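Local coordinates for MMACHC-like protein (Caenorhabditis elegans, PDB 5UJC) that binds cobalamin and probably catalyses its flavin-dependent reductive decyanation and glutathione-dependent demethylation, processing vitamin B12 for use in the cell, at residues H28-G33 against G138-A143; A55-S60 against R187-F192; D63-A68 against T243-F248; H183-S188 against R239-T244. All coordinates share one frame; numbering follows the deposited sequence.

Contact 1: residues H28-G33 against G138-A143; sequences HMFKIG and GHVAGA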
loop_
_atom_site.group_PDB
_atom_site.type_symbol
_atom_site.label_atom_id
_atom_site.label_comp_id
_atom_site.label_asym_id
_atom_site.label_seq_id
_atom_site.Cartn_x
_atom_site.Cartn_y
_atom_site.Cartn_z
ATOM N N HIS A 28 10.329 1.364 -3.402
ATOM C CA HIS A 28 10.551 1.863 -4.747
ATOM C C HIS A 28 10.873 3.362 -4.683
ATOM O O HIS A 28 10.131 4.139 -4.078
ATOM C CB HIS A 28 9.290 1.661 -5.594
ATOM C CG HIS A 28 8.860 0.238 -5.686
ATOM N ND1 HIS A 28 9.150 -0.548 -6.761
ATOM C CD2 HIS A 28 8.174 -0.542 -4.821
ATOM C CE1 HIS A 28 8.646 -1.756 -6.567
ATOM N NE2 HIS A 28 8.079 -1.783 -5.380
ATOM N N MET A 29 11.972 3.764 -5.308
ATOM C CA MET A 29 12.426 5.138 -5.268
ATOM C C MET A 29 11.738 5.964 -6.353
ATOM O O MET A 29 11.514 5.480 -7.479
ATOM C CB MET A 29 13.941 5.194 -5.422
ATOM C CG MET A 29 14.537 6.555 -5.100
ATOM S SD MET A 29 16.304 6.592 -4.899
ATOM C CE MET A 29 16.846 6.316 -6.528
ATOM N N PHE A 30 11.438 7.225 -6.038
ATOM C CA PHE A 30 10.961 8.152 -7.048
ATOM C C PHE A 30 11.261 9.578 -6.673
ATOM O O PHE A 30 11.689 9.850 -5.557
ATOM C CB PHE A 30 9.459 7.960 -7.309
ATOM C CG PHE A 30 8.561 8.323 -6.136
ATOM C CD1 PHE A 30 8.389 7.449 -5.065
ATOM C CD2 PHE A 30 7.838 9.507 -6.142
ATOM C CE1 PHE A 30 7.551 7.784 -4.008
ATOM C CE2 PHE A 30 6.986 9.826 -5.112
ATOM C CZ PHE A 30 6.823 8.957 -4.051
ATOM N N LYS A 31 11.105 10.484 -7.643
ATOM C CA LYS A 31 11.348 11.896 -7.416
ATOM C C LYS A 31 10.014 12.580 -7.122
ATOM O O LYS A 31 9.032 12.335 -7.796
ATOM C CB LYS A 31 11.998 12.535 -8.652
ATOM C CG LYS A 31 13.349 11.949 -9.010
ATOM C CD LYS A 31 13.929 12.594 -10.260
ATOM C CE LYS A 31 13.154 12.218 -11.523
ATOM N NZ LYS A 31 14.013 12.323 -12.732
ATOM N N ILE A 32 10.003 13.521 -6.198
ATOM C CA ILE A 32 8.781 14.236 -5.898
ATOM C C ILE A 32 8.237 14.933 -7.160
ATOM O O ILE A 32 7.028 14.976 -7.366
ATOM C CB ILE A 32 8.983 15.268 -4.752
ATOM C CG1 ILE A 32 9.222 14.558 -3.410
ATOM C CG2 ILE A 32 7.791 16.220 -4.653
ATOM C CD1 ILE A 32 8.063 13.711 -2.927
ATOM N N GLY A 33 9.129 15.447 -8.014
ATOM C CA GLY A 33 8.687 16.108 -9.250
ATOM C C GLY A 33 7.841 15.202 -10.149
ATOM O O GLY A 33 6.913 15.672 -10.838
ATOM N N GLY A 138 2.719 4.809 -6.983
ATOM C CA GLY A 138 3.065 3.496 -7.493
ATOM C C GLY A 138 3.307 3.483 -8.978
ATOM O O GLY A 138 4.199 2.753 -9.486
ATOM N N HIS A 139 2.529 4.278 -9.698
ATOM C CA HIS A 139 2.672 4.335 -11.149
ATOM C C HIS A 139 3.961 5.092 -11.550
ATOM O O HIS A 139 4.774 4.590 -12.347
ATOM C CB HIS A 139 1.441 4.998 -11.754
ATOM C CG HIS A 139 1.324 4.827 -13.238
ATOM N ND1 HIS A 139 0.621 3.796 -13.808
ATOM C CD2 HIS A 139 1.830 5.550 -14.260
ATOM C CE1 HIS A 139 0.680 3.897 -15.122
ATOM N NE2 HIS A 139 1.413 4.955 -15.423
ATOM N N VAL A 140 4.182 6.272 -10.956
ATOM C CA VAL A 140 5.340 7.039 -11.325
ATOM C C VAL A 140 6.645 6.391 -10.856
ATOM O O VAL A 140 7.696 6.584 -11.483
ATOM C CB VAL A 140 5.264 8.516 -10.888
ATOM C CG1 VAL A 140 3.998 9.186 -11.444
ATOM C CG2 VAL A 140 5.386 8.687 -9.388
ATOM N N ALA A 141 6.564 5.565 -9.807
ATOM C CA ALA A 141 7.754 4.822 -9.323
ATOM C C ALA A 141 7.977 3.517 -10.085
ATOM O O ALA A 141 8.974 2.839 -9.868
ATOM C CB ALA A 141 7.639 4.539 -7.857
ATOM N N GLY A 142 7.018 3.142 -10.930
ATOM C CA GLY A 142 7.103 1.892 -11.705
ATOM C C GLY A 142 6.714 0.647 -10.933
ATOM O O GLY A 142 6.936 -0.460 -11.409
ATOM N N ALA A 143 6.187 0.817 -9.726
ATOM C CA ALA A 143 5.857 -0.329 -8.860
ATOM C C ALA A 143 4.636 -1.101 -9.296
ATOM O O ALA A 143 4.598 -2.326 -9.179
ATOM C CB ALA A 143 5.685 0.122 -7.419
HETATM O O HOH W 1 9.753 0.137 -9.351
HETATM O O HOH W 2 11.508 3.392 -9.073
#

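Contact 2: residues A55-S60 against R187-F192; sequences ALLILS and RSVLIF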
loop_
_atom_site.group_PDB
_atom_site.type_symbol
_atom_site.label_atom_id
_atom_site.label_comp_id
_atom_site.label_asym_id
_atom_site.label_seq_id
_atom_site.Cartn_x
_atom_site.Cartn_y
_atom_site.Cartn_z
ATOM N N ALA A 55 12.143 10.364 -2.761
ATOM C CA ALA A 55 11.108 9.692 -1.984
ATOM C C ALA A 55 11.228 8.182 -2.158
ATOM O O ALA A 55 11.702 7.694 -3.199
ATOM C CB ALA A 55 9.733 10.162 -2.418
ATOM N N LEU A 56 10.740 7.452 -1.144
ATOM C CA LEU A 56 10.616 5.987 -1.189
ATOM C C LEU A 56 9.191 5.593 -0.904
ATOM O O LEU A 56 8.640 5.938 0.134
ATOM C CB LEU A 56 11.533 5.300 -0.171
ATOM C CG LEU A 56 13.022 5.339 -0.463
ATOM C CD1 LEU A 56 13.771 4.771 0.747
ATOM C CD2 LEU A 56 13.348 4.525 -1.703
ATOM N N LEU A 57 8.620 4.838 -1.824
ATOM C CA LEU A 57 7.323 4.218 -1.639
ATOM C C LEU A 57 7.519 2.829 -1.039
ATOM O O LEU A 57 8.196 2.008 -1.623
ATOM C CB LEU A 57 6.625 4.110 -2.999
ATOM C CG LEU A 57 5.303 3.352 -3.039
ATOM C CD1 LEU A 57 4.243 4.050 -2.202
ATOM C CD2 LEU A 57 4.840 3.158 -4.472
ATOM N N ILE A 58 6.816 2.565 0.061
ATOM C CA ILE A 58 6.851 1.272 0.741
ATOM C C ILE A 58 5.490 0.608 0.542
ATOM O O ILE A 58 4.436 1.217 0.820
ATOM C CB ILE A 58 7.123 1.423 2.254
ATOM C CG1 ILE A 58 8.503 2.117 2.487
ATOM C CG2 ILE A 58 7.061 0.073 2.916
ATOM C CD1 ILE A 58 8.772 2.552 3.919
ATOM N N LEU A 59 5.505 -0.603 0.001
ATOM C CA LEU A 59 4.280 -1.380 -0.135
ATOM C C LEU A 59 4.410 -2.702 0.570
ATOM O O LEU A 59 5.540 -3.158 0.872
ATOM C CB LEU A 59 3.884 -1.533 -1.579
ATOM C CG LEU A 59 4.774 -2.218 -2.551
ATOM C CD1 LEU A 59 4.612 -3.725 -2.436
ATOM C CD2 LEU A 59 4.454 -1.781 -3.993
ATOM N N SER A 60 3.273 -3.276 0.926
ATOM C CA SER A 60 3.235 -4.610 1.527
ATOM C C SER A 60 2.777 -5.647 0.526
ATOM O O SER A 60 1.911 -5.387 -0.307
ATOM C CB SER A 60 2.318 -4.607 2.751
ATOM O OG SER A 60 1.021 -4.145 2.445
ATOM N N ARG A 187 1.618 1.332 1.550
ATOM C CA ARG A 187 1.656 1.586 2.998
ATOM C C ARG A 187 2.144 2.986 3.347
ATOM O O ARG A 187 1.469 3.704 4.096
ATOM C CB ARG A 187 2.481 0.507 3.740
ATOM C CG ARG A 187 1.847 -0.882 3.646
ATOM C CD ARG A 187 0.489 -0.938 4.329
ATOM N NE ARG A 187 -0.144 -2.249 4.228
ATOM C CZ ARG A 187 -1.401 -2.478 4.559
ATOM N NH1 ARG A 187 -2.121 -1.528 5.174
ATOM N NH2 ARG A 187 -1.949 -3.664 4.309
ATOM N N SER A 188 3.338 3.355 2.905
ATOM C CA SER A 188 3.930 4.615 3.343
ATOM C C SER A 188 4.826 5.195 2.271
ATOM O O SER A 188 5.350 4.479 1.420
ATOM C CB SER A 188 4.760 4.443 4.650
ATOM O OG SER A 188 3.992 3.896 5.701
ATOM N N VAL A 189 5.004 6.506 2.323
ATOM C CA VAL A 189 6.020 7.170 1.556
ATOM C C VAL A 189 6.927 7.938 2.505
ATOM O O VAL A 189 6.454 8.647 3.394
ATOM C CB VAL A 189 5.413 8.139 0.519
ATOM C CG1 VAL A 189 6.481 9.062 -0.049
ATOM C CG2 VAL A 189 4.711 7.371 -0.608
ATOM N N LEU A 190 8.222 7.739 2.330
ATOM C CA LEU A 190 9.260 8.487 3.033
ATOM C C LEU A 190 9.804 9.553 2.111
ATOM O O LEU A 190 10.124 9.266 0.956
ATOM C CB LEU A 190 10.392 7.561 3.443
ATOM C CG LEU A 190 10.038 6.307 4.217
ATOM C CD1 LEU A 190 11.280 5.480 4.466
ATOM C CD2 LEU A 190 9.345 6.599 5.502
ATOM N N ILE A 191 9.850 10.785 2.590
ATOM C CA ILE A 191 10.374 11.892 1.794
ATOM C C ILE A 191 11.615 12.429 2.502
ATOM O O ILE A 191 11.591 12.646 3.696
ATOM C CB ILE A 191 9.324 13.009 1.644
ATOM C CG1 ILE A 191 8.026 12.434 1.038
ATOM C CG2 ILE A 191 9.872 14.157 0.771
ATOM C CD1 ILE A 191 6.876 13.431 0.931
ATOM N N PHE A 192 12.688 12.640 1.734
ATOM C CA PHE A 192 13.993 13.071 2.267
ATOM C C PHE A 192 14.340 14.460 1.732
ATOM O O PHE A 192 14.951 14.589 0.667
ATOM C CB PHE A 192 15.046 12.067 1.877
ATOM C CG PHE A 192 14.764 10.679 2.396
ATOM C CD1 PHE A 192 15.199 10.295 3.647
ATOM C CD2 PHE A 192 14.018 9.779 1.649
ATOM C CE1 PHE A 192 14.887 9.041 4.141
ATOM C CE2 PHE A 192 13.716 8.517 2.156
ATOM C CZ PHE A 192 14.146 8.164 3.395
HETATM O O HOH W 3 -1.034 -5.929 2.464
#

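Contact 3: residues D63-A68 against T243-F248; sequences DMFDVA and TTQMEF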
loop_
_atom_site.group_PDB
_atom_site.type_symbol
_atom_site.label_atom_id
_atom_site.label_comp_id
_atom_site.label_asym_id
_atom_site.label_seq_id
_atom_site.Cartn_x
_atom_site.Cartn_y
_atom_site.Cartn_z
ATOM N N ASP A 63 3.005 -11.614 2.383
ATOM C CA ASP A 63 3.656 -12.046 3.617
ATOM C C ASP A 63 3.672 -10.995 4.755
ATOM O O ASP A 63 3.933 -11.353 5.887
ATOM C CB ASP A 63 5.067 -12.566 3.360
ATOM C CG ASP A 63 5.079 -13.950 2.724
ATOM O OD1 ASP A 63 4.047 -14.640 2.732
ATOM O OD2 ASP A 63 6.136 -14.369 2.274
ATOM N N MET A 64 3.345 -9.726 4.465
ATOM C CA MET A 64 3.251 -8.754 5.549
ATOM C C MET A 64 2.247 -9.240 6.580
ATOM O O MET A 64 2.555 -9.342 7.772
ATOM C CB MET A 64 2.859 -7.361 5.049
ATOM C CG MET A 64 2.919 -6.303 6.148
ATOM S SD MET A 64 1.593 -5.066 6.086
ATOM C CE MET A 64 0.128 -6.079 6.435
ATOM N N PHE A 65 1.052 -9.575 6.121
ATOM C CA PHE A 65 0.015 -10.100 7.003
ATOM C C PHE A 65 0.319 -11.564 7.407
ATOM O O PHE A 65 0.230 -11.929 8.587
ATOM C CB PHE A 65 -1.342 -9.988 6.302
ATOM C CG PHE A 65 -2.500 -10.538 7.084
ATOM C CD1 PHE A 65 -2.835 -11.895 7.010
ATOM C CD2 PHE A 65 -3.279 -9.705 7.869
ATOM C CE1 PHE A 65 -3.952 -12.376 7.661
ATOM C CE2 PHE A 65 -4.359 -10.201 8.564
ATOM C CZ PHE A 65 -4.712 -11.534 8.436
ATOM N N ASP A 66 0.613 -12.409 6.414
ATOM C CA ASP A 66 0.672 -13.845 6.651
ATOM C C ASP A 66 1.872 -14.289 7.495
ATOM O O ASP A 66 1.812 -15.332 8.121
ATOM C CB ASP A 66 0.628 -14.619 5.336
ATOM C CG ASP A 66 -0.731 -14.521 4.633
ATOM O OD1 ASP A 66 -1.743 -14.495 5.328
ATOM O OD2 ASP A 66 -0.775 -14.545 3.363
ATOM N N VAL A 67 2.952 -13.516 7.457
ATOM C CA VAL A 67 4.165 -13.860 8.167
ATOM C C VAL A 67 4.478 -12.828 9.258
ATOM O O VAL A 67 4.474 -13.162 10.461
ATOM C CB VAL A 67 5.355 -14.023 7.227
ATOM C CG1 VAL A 67 6.629 -14.348 8.013
ATOM C CG2 VAL A 67 5.073 -15.099 6.190
ATOM N N ALA A 68 4.720 -11.582 8.867
ATOM C CA ALA A 68 5.234 -10.585 9.846
ATOM C C ALA A 68 4.179 -10.204 10.902
ATOM O O ALA A 68 4.457 -10.188 12.109
ATOM C CB ALA A 68 5.763 -9.357 9.134
ATOM N N THR A 243 -6.170 -17.353 2.247
ATOM C CA THR A 243 -7.586 -17.355 2.543
ATOM C C THR A 243 -7.902 -16.542 3.800
ATOM O O THR A 243 -8.839 -15.752 3.817
ATOM C CB THR A 243 -8.082 -18.802 2.695
ATOM O OG1 THR A 243 -7.848 -19.479 1.459
ATOM C CG2 THR A 243 -9.544 -18.884 3.055
ATOM N N THR A 244 -7.122 -16.752 4.846
ATOM C CA THR A 244 -7.299 -16.031 6.085
ATOM C C THR A 244 -7.187 -14.516 5.853
ATOM O O THR A 244 -8.004 -13.732 6.363
ATOM C CB THR A 244 -6.274 -16.485 7.119
ATOM O OG1 THR A 244 -6.436 -17.885 7.342
ATOM C CG2 THR A 244 -6.445 -15.754 8.438
ATOM N N GLN A 245 -6.183 -14.113 5.080
ATOM C CA GLN A 245 -5.961 -12.694 4.827
ATOM C C GLN A 245 -7.133 -12.079 4.012
ATOM O O GLN A 245 -7.568 -10.957 4.292
ATOM C CB GLN A 245 -4.634 -12.511 4.119
ATOM C CG GLN A 245 -4.296 -11.050 3.860
ATOM C CD GLN A 245 -2.857 -10.759 3.456
ATOM O OE1 GLN A 245 -2.502 -9.593 3.291
ATOM N NE2 GLN A 245 -2.026 -11.811 3.267
ATOM N N MET A 246 -7.617 -12.797 3.007
ATOM C CA MET A 246 -8.750 -12.308 2.228
ATOM C C MET A 246 -10.027 -12.223 3.096
ATOM O O MET A 246 -10.823 -11.288 2.956
ATOM C CB MET A 246 -8.936 -13.161 0.981
ATOM C CG MET A 246 -7.848 -12.918 -0.047
ATOM S SD MET A 246 -8.081 -13.697 -1.623
ATOM C CE MET A 246 -7.653 -15.342 -1.214
ATOM N N GLU A 247 -10.200 -13.170 4.032
ATOM C CA GLU A 247 -11.347 -13.116 4.920
ATOM C C GLU A 247 -11.227 -11.882 5.835
ATOM O O GLU A 247 -12.197 -11.158 6.046
ATOM C CB GLU A 247 -11.440 -14.395 5.762
ATOM C CG GLU A 247 -12.636 -14.429 6.719
ATOM C CD GLU A 247 -13.972 -14.411 6.020
ATOM O OE1 GLU A 247 -14.067 -14.941 4.885
ATOM O OE2 GLU A 247 -14.929 -13.892 6.611
ATOM N N PHE A 248 -10.027 -11.664 6.366
ATOM C CA PHE A 248 -9.759 -10.547 7.262
ATOM C C PHE A 248 -10.087 -9.195 6.580
ATOM O O PHE A 248 -10.871 -8.400 7.099
ATOM C CB PHE A 248 -8.287 -10.617 7.693
ATOM C CG PHE A 248 -7.873 -9.575 8.678
ATOM C CD1 PHE A 248 -7.355 -8.351 8.252
ATOM C CD2 PHE A 248 -7.910 -9.840 10.050
ATOM C CE1 PHE A 248 -6.905 -7.425 9.164
ATOM C CE2 PHE A 248 -7.467 -8.897 10.953
ATOM C CZ PHE A 248 -6.955 -7.698 10.509
HETATM O O HOH W 4 -0.135 -8.384 3.528
#

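Contact 4: residues H183-S188 against R239-T244; sequences HFAFRS and RRYSTT. With TLA (L(+)-tartaric acid), chain C.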
loop_
_atom_site.group_PDB
_atom_site.type_symbol
_atom_site.label_atom_id
_atom_site.label_comp_id
_atom_site.label_asym_id
_atom_site.label_seq_id
_atom_site.Cartn_x
_atom_site.Cartn_y
_atom_site.Cartn_z
ATOM N N HIS A 183 -2.909 -8.445 -4.807
ATOM C CA HIS A 183 -2.588 -9.050 -3.521
ATOM C C HIS A 183 -1.419 -8.289 -2.871
ATOM O O HIS A 183 -0.346 -8.841 -2.591
ATOM C CB HIS A 183 -2.235 -10.499 -3.729
ATOM C CG HIS A 183 -3.356 -11.317 -4.262
ATOM N ND1 HIS A 183 -4.303 -11.903 -3.440
ATOM C CD2 HIS A 183 -3.662 -11.697 -5.525
ATOM C CE1 HIS A 183 -5.153 -12.572 -4.186
ATOM N NE2 HIS A 183 -4.783 -12.467 -5.452
ATOM N N PHE A 184 -1.636 -7.001 -2.677
ATOM C CA PHE A 184 -0.635 -6.133 -2.080
ATOM C C PHE A 184 -1.354 -4.858 -1.625
ATOM O O PHE A 184 -2.526 -4.651 -1.972
ATOM C CB PHE A 184 0.479 -5.773 -3.110
ATOM C CG PHE A 184 0.106 -4.643 -4.045
ATOM C CD1 PHE A 184 -0.731 -4.854 -5.141
ATOM C CD2 PHE A 184 0.584 -3.370 -3.826
ATOM C CE1 PHE A 184 -1.100 -3.792 -5.967
ATOM C CE2 PHE A 184 0.206 -2.302 -4.644
ATOM C CZ PHE A 184 -0.629 -2.521 -5.722
ATOM N N ALA A 185 -0.648 -3.996 -0.886
ATOM C CA ALA A 185 -1.166 -2.685 -0.559
ATOM C C ALA A 185 -0.061 -1.674 -0.492
ATOM O O ALA A 185 1.064 -1.999 -0.132
ATOM C CB ALA A 185 -1.908 -2.729 0.768
ATOM N N PHE A 186 -0.395 -0.423 -0.792
ATOM C CA PHE A 186 0.534 0.671 -0.530
ATOM C C PHE A 186 0.483 1.003 0.962
ATOM O O PHE A 186 -0.557 0.913 1.572
ATOM C CB PHE A 186 0.171 1.881 -1.364
ATOM C CG PHE A 186 0.215 1.621 -2.836
ATOM C CD1 PHE A 186 1.441 1.462 -3.485
ATOM C CD2 PHE A 186 -0.955 1.471 -3.579
ATOM C CE1 PHE A 186 1.481 1.235 -4.859
ATOM C CE2 PHE A 186 -0.904 1.267 -4.954
ATOM C CZ PHE A 186 0.289 1.140 -5.580
ATOM N N ARG A 187 1.618 1.332 1.550
ATOM C CA ARG A 187 1.656 1.586 2.998
ATOM C C ARG A 187 2.144 2.986 3.347
ATOM O O ARG A 187 1.469 3.704 4.096
ATOM C CB ARG A 187 2.481 0.507 3.740
ATOM C CG ARG A 187 1.847 -0.882 3.646
ATOM C CD ARG A 187 0.489 -0.938 4.329
ATOM N NE ARG A 187 -0.144 -2.249 4.228
ATOM C CZ ARG A 187 -1.401 -2.478 4.559
ATOM N NH1 ARG A 187 -2.121 -1.528 5.174
ATOM N NH2 ARG A 187 -1.949 -3.664 4.309
ATOM N N SER A 188 3.338 3.355 2.905
ATOM C CA SER A 188 3.930 4.615 3.343
ATOM C C SER A 188 4.826 5.195 2.271
ATOM O O SER A 188 5.350 4.479 1.420
ATOM C CB SER A 188 4.760 4.443 4.650
ATOM O OG SER A 188 3.992 3.896 5.701
ATOM N N ARG A 239 1.588 -15.426 -6.551
ATOM C CA ARG A 239 1.805 -15.115 -5.146
ATOM C C ARG A 239 0.651 -14.235 -4.658
ATOM O O ARG A 239 0.425 -13.139 -5.176
ATOM C CB ARG A 239 3.166 -14.441 -4.952
ATOM C CG ARG A 239 4.341 -15.333 -5.379
ATOM C CD ARG A 239 5.651 -14.568 -5.453
ATOM N NE ARG A 239 6.156 -14.225 -4.129
ATOM C CZ ARG A 239 7.174 -13.400 -3.907
ATOM N NH1 ARG A 239 7.811 -12.835 -4.922
ATOM N NH2 ARG A 239 7.537 -13.123 -2.674
ATOM N N ARG A 240 -0.134 -14.778 -3.721
ATOM C CA ARG A 240 -1.449 -14.251 -3.398
ATOM C C ARG A 240 -1.649 -14.175 -1.890
ATOM O O ARG A 240 -0.952 -14.844 -1.127
ATOM C CB ARG A 240 -2.525 -15.173 -4.011
ATOM C CG ARG A 240 -2.441 -15.269 -5.522
ATOM C CD ARG A 240 -3.302 -16.371 -6.105
ATOM N NE ARG A 240 -4.717 -16.081 -6.002
ATOM C CZ ARG A 240 -5.577 -16.715 -5.207
ATOM N NH1 ARG A 240 -5.181 -17.691 -4.377
ATOM N NH2 ARG A 240 -6.840 -16.361 -5.223
ATOM N N TYR A 241 -2.577 -13.334 -1.464
ATOM C CA TYR A 241 -3.044 -13.347 -0.086
ATOM C C TYR A 241 -3.569 -14.754 0.265
ATOM O O TYR A 241 -4.221 -15.401 -0.555
ATOM C CB TYR A 241 -4.195 -12.378 0.109
ATOM C CG TYR A 241 -3.879 -10.864 0.191
ATOM C CD1 TYR A 241 -2.601 -10.356 0.034
ATOM C CD2 TYR A 241 -4.898 -9.972 0.458
ATOM C CE1 TYR A 241 -2.354 -8.985 0.169
ATOM C CE2 TYR A 241 -4.661 -8.614 0.627
ATOM C CZ TYR A 241 -3.391 -8.128 0.487
ATOM O OH TYR A 241 -3.150 -6.767 0.662
ATOM N N SER A 242 -3.369 -15.168 1.514
ATOM C CA SER A 242 -3.989 -16.376 2.021
ATOM C C SER A 242 -5.498 -16.222 2.115
ATOM O O SER A 242 -6.039 -15.114 2.096
ATOM C CB SER A 242 -3.434 -16.700 3.390
ATOM O OG SER A 242 -3.895 -15.763 4.353
ATOM N N THR A 243 -6.170 -17.353 2.247
ATOM C CA THR A 243 -7.586 -17.355 2.543
ATOM C C THR A 243 -7.902 -16.542 3.800
ATOM O O THR A 243 -8.839 -15.752 3.817
ATOM C CB THR A 243 -8.082 -18.802 2.695
ATOM O OG1 THR A 243 -7.848 -19.479 1.459
ATOM C CG2 THR A 243 -9.544 -18.884 3.055
ATOM N N THR A 244 -7.122 -16.752 4.846
ATOM C CA THR A 244 -7.299 -16.031 6.085
ATOM C C THR A 244 -7.187 -14.516 5.853
ATOM O O THR A 244 -8.004 -13.732 6.363
ATOM C CB THR A 244 -6.274 -16.485 7.119
ATOM O OG1 THR A 244 -6.436 -17.885 7.342
ATOM C CG2 THR A 244 -6.445 -15.754 8.438
HETATM O O1 TLA C . -5.474 -0.928 3.612
HETATM O O11 TLA C . -4.658 -2.685 4.696
HETATM C C1 TLA C . -5.123 -2.150 3.634
HETATM C C2 TLA C . -5.351 -2.945 2.418
HETATM O O2 TLA C . -5.602 -2.200 1.269
HETATM C C3 TLA C . -6.253 -4.026 2.575
HETATM O O3 TLA C . -7.400 -3.594 3.188
HETATM C C4 TLA C . -6.529 -4.755 1.338
HETATM O O4 TLA C . -5.582 -5.350 0.702
HETATM O O41 TLA C . -7.711 -4.756 0.936
HETATM O O HOH W 3 -1.034 -5.929 2.464
#

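Contact 1: residues H28-G33 against G138-A143
Val140, on the last turn of helix 134-140, meets Phe30 of the edge strand through one methyl: its CG2 lies 4.1 Å from CD2 of the ring, approaching obliquely. Ala141 comes next and sits against the strand backbone as well as its side chains. Its CB is 3.9 Å from CB of Phe30 and 4.0 Å from CB of His28, so the methyl rests between two side chains of the same strand face. The carbonyl oxygen of Ala141 accepts a hydrogen bond from each of two waters; one also donates to the O of Met29, at 2.6 Å, and the other is hydrogen-bonded to ND1 of His28. Gly142, with a positive phi of 81°, ends the helix in a Schellman motif, after which Ala143 sets its CB over the centre of the His28 imidazole, 3.5 Å from the centroid and 2° off the ring normal, a CH-pi contact. His28 CG stands beside its backbone N (chi1 -58°), which brings the ring under this methyl. NE2 is bonded to Glu26, so both ring nitrogens have partners. Helix 134-140, whose His139 touches the bound cobalamin, thus packs by its C-terminal end on strand 25-31, which pairs with strand 53-60.

Contact 2: residues A55-S60 against R187-F192
The carbonyl oxygen of Ile58 accepts two backbone N-H groups, Arg187 N at 2.9 Å and Ser188 N at 3.2 Å. Arg187 and Ser188 both face Ile58 and both donate to its carbonyl, as in a classic beta bulge. The donors differ in approach: that of Arg187 lies in the carbonyl plane, whereas that of Ser188 is tilted 21° from it. Beyond the bulge the ladder is regular, with Ile58 N to Ser188 O and reciprocal bonds between Leu56 and Leu190. Val189 CA also makes a C-H...O contact with Leu56 O. One face carries Leu57, whose CD1 meets Val189 CG2 at 3.7 Å, and Ala55 beside Val189 and Ile191. On the other, Ile58 CD1 reaches Leu190 CD1 at 3.9 Å, while Leu56 CD1 touches the Phe192 ring obliquely at CE2. At the bulged end the Arg187 side chain, bent at chi2 (-64°), runs back alongside Ser60; NE donates to Ser60 OG at 2.9 Å, with OG close to the guanidinium plane. A water links the same OG to NH2, a second, indirect tie. With strand directions 167° apart, this is a classic bulge in the central pair of the four-stranded antiparallel sheet of this MMACHC-family protein.

Contact 3: residues D63-A68 against T243-F248
Phe65 projects from helix 62-80 onto helix 243-250, and its ring makes most of the apolar contact. Over one face lies the aliphatic part of Gln245, with CG 4.0 Å from the ring centroid in a CH-pi contact. The two side chains run antiparallel, flank to flank, the amide plane only modestly inclined to the ring. With chi1 at -178°, CG anti to the backbone N, and the chain extended, Gln245 reaches along the Phe65 face. At the ring edge sits the Thr244 methyl CG2. The aromatic pairing is with Phe248: Phe65 CE2 lies over the face of that ring, near its rim, 3.5 Å from CD1. The planes make 55° and the centroids are 4.9 Å apart, an oblique meeting of two rings.

The polar interactions gather at the Gln245 amide. A water lies 2.7 Å from Gln245 OE1 and accepts from Phe65 N, linking the two. NE2 is hydrogen-bonded to the carbonyl of Pro62 and lies 3.0 Å from Asp66 OD2, with carboxylate and amide planes nearly perpendicular. Asp66 is itself held by the Ser242 hydroxyl, which also caps Gln245 N at the start of helix 243-250.

The helix segments cross at 117° with axes 9.9 Å apart. Helix 257-265 packs beside both, its Leu260 touching Phe65 and Phe248, while Ile94 of helix 93-109 adjoins Phe248.

Contact 4: residues H183-S188 against R239-T244
The His183 imidazole is packed from two directions, by an arginine chain over its face and a tyrosine ring at its edge. Arg240 CB sits over the middle of one face, 3.7 Å from the centroid and 7° off the normal, and the arginine chain continues beside the ring in the same direction. Its bend at chi3 (70°) leaves NE beside the imidazole. The edge of the imidazole is turned to the Tyr241 face in an offset edge-to-face pair, with planes at 73°. Tyr241 in turn carries His183 CA over the rim of one face, and Tyr241 CE1 lies 3.3 Å from His183 C. Asp233 ties His183 to Arg240: OD1 accepts from His183 NE2 and forms a salt bridge with Arg240 NE, which would be expected to offset the arginine charge beside the ring.

A tartrate, probably from the crystallisation liquor, adds a bridge. Tyr241 OH donates to its O4 at 2.8 Å, while Arg187 NH1 and NH2 converge on the single oxygen O11 of the other carboxylate, at 2.8 and 2.9 Å, both bonds strongly bent. A water that donates to Tyr241 OH and accepts from Arg187 NH2 makes a second link, and Ala185 CB lies over one face of the guanidinium.

The 183-188 segment leads into strand 185-196; Phe184 just before it, and Ala185 and Phe186 on it, line the cobalamin pocket, and Phe186 touches helix 134-140. Residues 239-242 run into helix 243-250, whose Met246 packs on both His183 and Tyr241.

In the fold
Contact 2 is buried in the core, a backbone ladder between central strands. Contact 1 joins it through strand 25-31, the edge neighbour of strand 53-60, but is only partly buried, and waters take the place of direct polar bonds. Contacts 2 and 4 share strand 185-196 and Arg187, whose guanidinium donates edge-on to Ser60 in one and binds tartrate in the other. Contacts 3 and 4 share helix 243-250, with centres about 7 Å apart; the Asp66–Ser242 bond connects them. Contact 3 is buried between helices, whereas contact 4 is buried at its aromatic centre and exposed at Arg239 and Arg240. Contacts 1 and 3, about 26 Å apart between centres, lie on opposite sides of the chain centre.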